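Local coordinates for toxin secretion ATP-binding protein (Vibrio parahaemolyticus RIMD 2210633, PDB 3B79) that is probably an ABC-type exporter that couples ATP hydrolysis to transport across the cell membrane, represented here by its N-terminal peptidase C39-like domain, at residues V75-D80 / L113-T118. Sequence-based numbering, arbitrary orientation.
Sequences VLKGGD and LLEQYT
Leu76 and Tyr117 form an antiparallel, non-hydrogen-bonded pair, with CA atoms 4.6 Å apart and side chains diverging. Backbone bonds bracket the pair: Thr118 N donates to Val75 O at 3.1 Å, and Lys77 N to Gln116 O at 2.8 Å. Val75 O takes a second bond, from Thr118 OG1 at 2.8 Å. The amide comes in the carbonyl plane, whereas the hydroxyl sits above it, 52° out. Thr118 chi1 of 62° sets OG1 between its own N and carbonyl carbon, and CG2 lies against the Leu76 carbonyl carbon. OG1 also accepts from the Arg120 amide. The extended Lys77 side chain runs over the Gln116 carbonyl to the last turn of helix 110-116. There Lys77 NZ donates to Glu115 O at 2.8 Å; a longer salt bridge to Glu115 OE2, at 3.4 Å, rests on one of two conformers and is less certain. A water donates to both Lys77 O and Gln116 OE1. On the apolar side, Leu76 CD2 meets Leu113 CD1 at 4.0 Å, and Cys82 touches both leucines. The Tyr117 ring packs on Leu62, Ile65 and Leu74, and its OH hydrogen-bonds to Ala60 O. The contact is a short antiparallel bridge at the end of strand 72-76, inside the antiparallel sheet of the peptidase C39-like domain, where the chain passes from helix 110-116 through strand 117-118 towards strand 120-126.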
ATOM      1  N   VAL A  75      -2.684  -0.098   5.965  1.00 10.53           N
ATOM      2  CA  VAL A  75      -1.813   0.169   7.107  1.00 11.17           C
ATOM      3  C   VAL A  75      -1.930  -0.992   8.071  1.00 10.91           C
ATOM      4  O   VAL A  75      -3.024  -1.388   8.500  1.00 11.54           O
ATOM      5  CB  VAL A  75      -2.259   1.472   7.798  1.00 12.05           C
ATOM      6  CG1 VAL A  75      -1.399   1.718   9.034  1.00 13.36           C
ATOM      7  CG2 VAL A  75      -2.184   2.664   6.826  1.00 12.86           C
ATOM      8  N   LEU A  76      -0.776  -1.578   8.399  1.00 10.97           N
ATOM      9  CA  LEU A  76      -0.714  -2.797   9.234  1.00 12.30           C
ATOM     10  C   LEU A  76      -0.084  -2.413  10.592  1.00 13.81           C
ATOM     11  O   LEU A  76       0.551  -1.374  10.732  1.00 15.25           O
ATOM     12  CB  LEU A  76       0.148  -3.869   8.553  1.00 12.32           C
ATOM     13  CG  LEU A  76      -0.349  -4.277   7.153  1.00 11.49           C
ATOM     14  CD1 LEU A  76       0.637  -5.293   6.579  1.00 13.86           C
ATOM     15  CD2 LEU A  76      -1.756  -4.849   7.162  1.00 12.49           C
ATOM     16  N   LYS A  77      -0.289  -3.271  11.575  1.00 14.11           N
ATOM     17  CA  LYS A  77       0.236  -3.030  12.929  1.00 16.05           C
ATOM     18  C   LYS A  77       1.753  -2.888  12.897  1.00 17.80           C
ATOM     19  O   LYS A  77       2.433  -3.481  12.068  1.00 18.16           O
ATOM     20  CB  LYS A  77      -0.143  -4.201  13.843  1.00 17.44           C
ATOM     21  CG  LYS A  77      -1.628  -4.284  14.156  1.00 18.54           C
ATOM     22  CD  LYS A  77      -1.905  -5.546  14.975  1.00 20.54           C
ATOM     23  CE  LYS A  77      -3.403  -5.613  15.299  1.00 23.92           C
ATOM     24  NZ  LYS A  77      -3.740  -6.944  15.941  1.00 25.61           N
ATOM     25  N   GLY A  78       2.263  -2.077  13.822  1.00 19.16           N
ATOM     26  CA  GLY A  78       3.706  -1.969  14.000  1.00 20.21           C
ATOM     27  C   GLY A  78       4.429  -1.136  12.948  1.00 19.20           C
ATOM     28  O   GLY A  78       5.623  -1.393  12.694  1.00 22.89           O
ATOM     29  N   GLY A  79       3.713  -0.224  12.277  1.00 18.07           N
ATOM     30  CA  GLY A  79       4.329   0.638  11.260  1.00 18.13           C
ATOM     31  C   GLY A  79       4.547  -0.067   9.932  1.00 17.73           C
ATOM     32  O   GLY A  79       5.327   0.401   9.121  1.00 19.87           O
ATOM     33  N   ASP A  80       3.879  -1.194   9.708  0.50 16.54           N
ATOM     34  CA  ASP A  80       4.040  -1.937   8.468  0.50 14.68           C
ATOM     35  C   ASP A  80       2.896  -1.588   7.512  0.50 13.49           C
ATOM     36  O   ASP A  80       1.906  -0.935   7.899  0.50 13.60           O
ATOM     37  CB  ASP A  80       4.091  -3.438   8.762  0.50 15.33           C
ATOM     38  CG  ASP A  80       4.554  -4.267   7.582  0.50 15.23           C
ATOM     39  OD1 ASP A  80       5.282  -3.797   6.644  0.50 13.34           O
ATOM     40  OD2 ASP A  80       4.207  -5.484   7.623  0.50 20.59           O
ATOM     41  N   LEU A 113      -4.151 -11.710   7.395  1.00 11.99           N
ATOM     42  CA  LEU A 113      -4.250 -10.301   7.078  1.00 12.37           C
ATOM     43  C   LEU A 113      -5.190  -9.599   8.060  1.00 12.46           C
ATOM     44  O   LEU A 113      -4.890  -8.481   8.555  1.00 13.38           O
ATOM     45  CB  LEU A 113      -4.731 -10.121   5.628  1.00 12.60           C
ATOM     46  CG  LEU A 113      -4.731  -8.684   5.135  1.00 11.48           C
ATOM     47  CD1 LEU A 113      -3.376  -8.000   5.287  1.00 13.03           C
ATOM     48  CD2 LEU A 113      -5.195  -8.657   3.685  1.00 11.44           C
ATOM     49  N   LEU A 114      -6.293 -10.248   8.418  1.00 12.41           N
ATOM     50  CA  LEU A 114      -7.241  -9.654   9.400  1.00 13.68           C
ATOM     51  C   LEU A 114      -6.524  -9.352  10.703  1.00 13.60           C
ATOM     52  O   LEU A 114      -6.763  -8.317  11.317  1.00 14.82           O
ATOM     53  CB  LEU A 114      -8.395 -10.617   9.658  1.00 13.60           C
ATOM     54  CG  LEU A 114      -9.488 -10.659   8.572  1.00 15.83           C
ATOM     55  CD1 LEU A 114     -10.416 -11.892   8.756  1.00 17.71           C
ATOM     56  CD2 LEU A 114     -10.330  -9.386   8.566  1.00 16.38           C
ATOM     57  N   GLU A 115      -5.647 -10.247  11.158  0.50 13.22           N
ATOM     58  CA  GLU A 115      -4.953 -10.025  12.442  0.50 13.14           C
ATOM     59  C   GLU A 115      -3.960  -8.886  12.429  0.50 13.16           C
ATOM     60  O   GLU A 115      -3.628  -8.349  13.490  0.50 13.23           O
ATOM     61  CB  GLU A 115      -4.260 -11.313  12.953  0.50 13.58           C
ATOM     62  CG  GLU A 115      -3.339 -11.159  14.210  0.50 15.61           C
ATOM     63  CD  GLU A 115      -4.048 -10.817  15.535  0.50 20.91           C
ATOM     64  OE1 GLU A 115      -5.256 -11.096  15.695  0.50 22.92           O
ATOM     65  OE2 GLU A 115      -3.351 -10.279  16.421  0.50 19.80           O
ATOM     66  N   GLN A 116      -3.399  -8.560  11.265  1.00 12.72           N
ATOM     67  CA  GLN A 116      -2.436  -7.455  11.212  1.00 12.66           C
ATOM     68  C   GLN A 116      -3.027  -6.122  10.756  1.00 11.46           C
ATOM     69  O   GLN A 116      -2.350  -5.085  10.847  1.00 12.45           O
ATOM     70  CB  GLN A 116      -1.202  -7.776  10.352  1.00 13.63           C
ATOM     71  CG  GLN A 116      -0.469  -9.021  10.824  1.00 15.23           C
ATOM     72  CD  GLN A 116      -0.024  -8.932  12.269  1.00 17.28           C
ATOM     73  OE1 GLN A 116       0.395  -7.868  12.744  1.00 18.83           O
ATOM     74  NE2 GLN A 116      -0.170 -10.051  12.998  1.00 18.69           N
ATOM     75  N   TYR A 117      -4.217  -6.137  10.169  1.00 11.21           N
ATOM     76  CA  TYR A 117      -4.767  -4.925   9.574  1.00 11.25           C
ATOM     77  C   TYR A 117      -5.289  -3.979  10.658  1.00 12.59           C
ATOM     78  O   TYR A 117      -5.966  -4.427  11.588  1.00 14.83           O
ATOM     79  CB  TYR A 117      -5.898  -5.344   8.621  1.00 11.51           C
ATOM     80  CG  TYR A 117      -6.652  -4.172   8.022  1.00 10.71           C
ATOM     81  CD1 TYR A 117      -5.975  -3.190   7.306  1.00 10.69           C
ATOM     82  CD2 TYR A 117      -8.029  -4.057   8.180  1.00 11.26           C
ATOM     83  CE1 TYR A 117      -6.675  -2.117   6.766  1.00 10.04           C
ATOM     84  CE2 TYR A 117      -8.712  -3.003   7.612  1.00  9.90           C
ATOM     85  CZ  TYR A 117      -8.034  -2.066   6.903  1.00  9.69           C
ATOM     86  OH  TYR A 117      -8.720  -0.983   6.359  1.00 10.50           O
ATOM     87  N   THR A 118      -4.968  -2.686  10.539  1.00 12.01           N
ATOM     88  CA  THR A 118      -5.333  -1.712  11.572  1.00 13.09           C
ATOM     89  C   THR A 118      -6.732  -1.153  11.427  1.00 12.84           C
ATOM     90  O   THR A 118      -7.213  -0.485  12.354  1.00 15.10           O
ATOM     91  CB  THR A 118      -4.402  -0.487  11.504  1.00 13.71           C
ATOM     92  OG1 THR A 118      -4.565   0.166  10.228  1.00 13.34           O
ATOM     93  CG2 THR A 118      -2.952  -0.869  11.768  1.00 16.03           C
TER
HETATM   94  O   HOH W   1       1.752  -6.051  10.940  1.00 22.51           O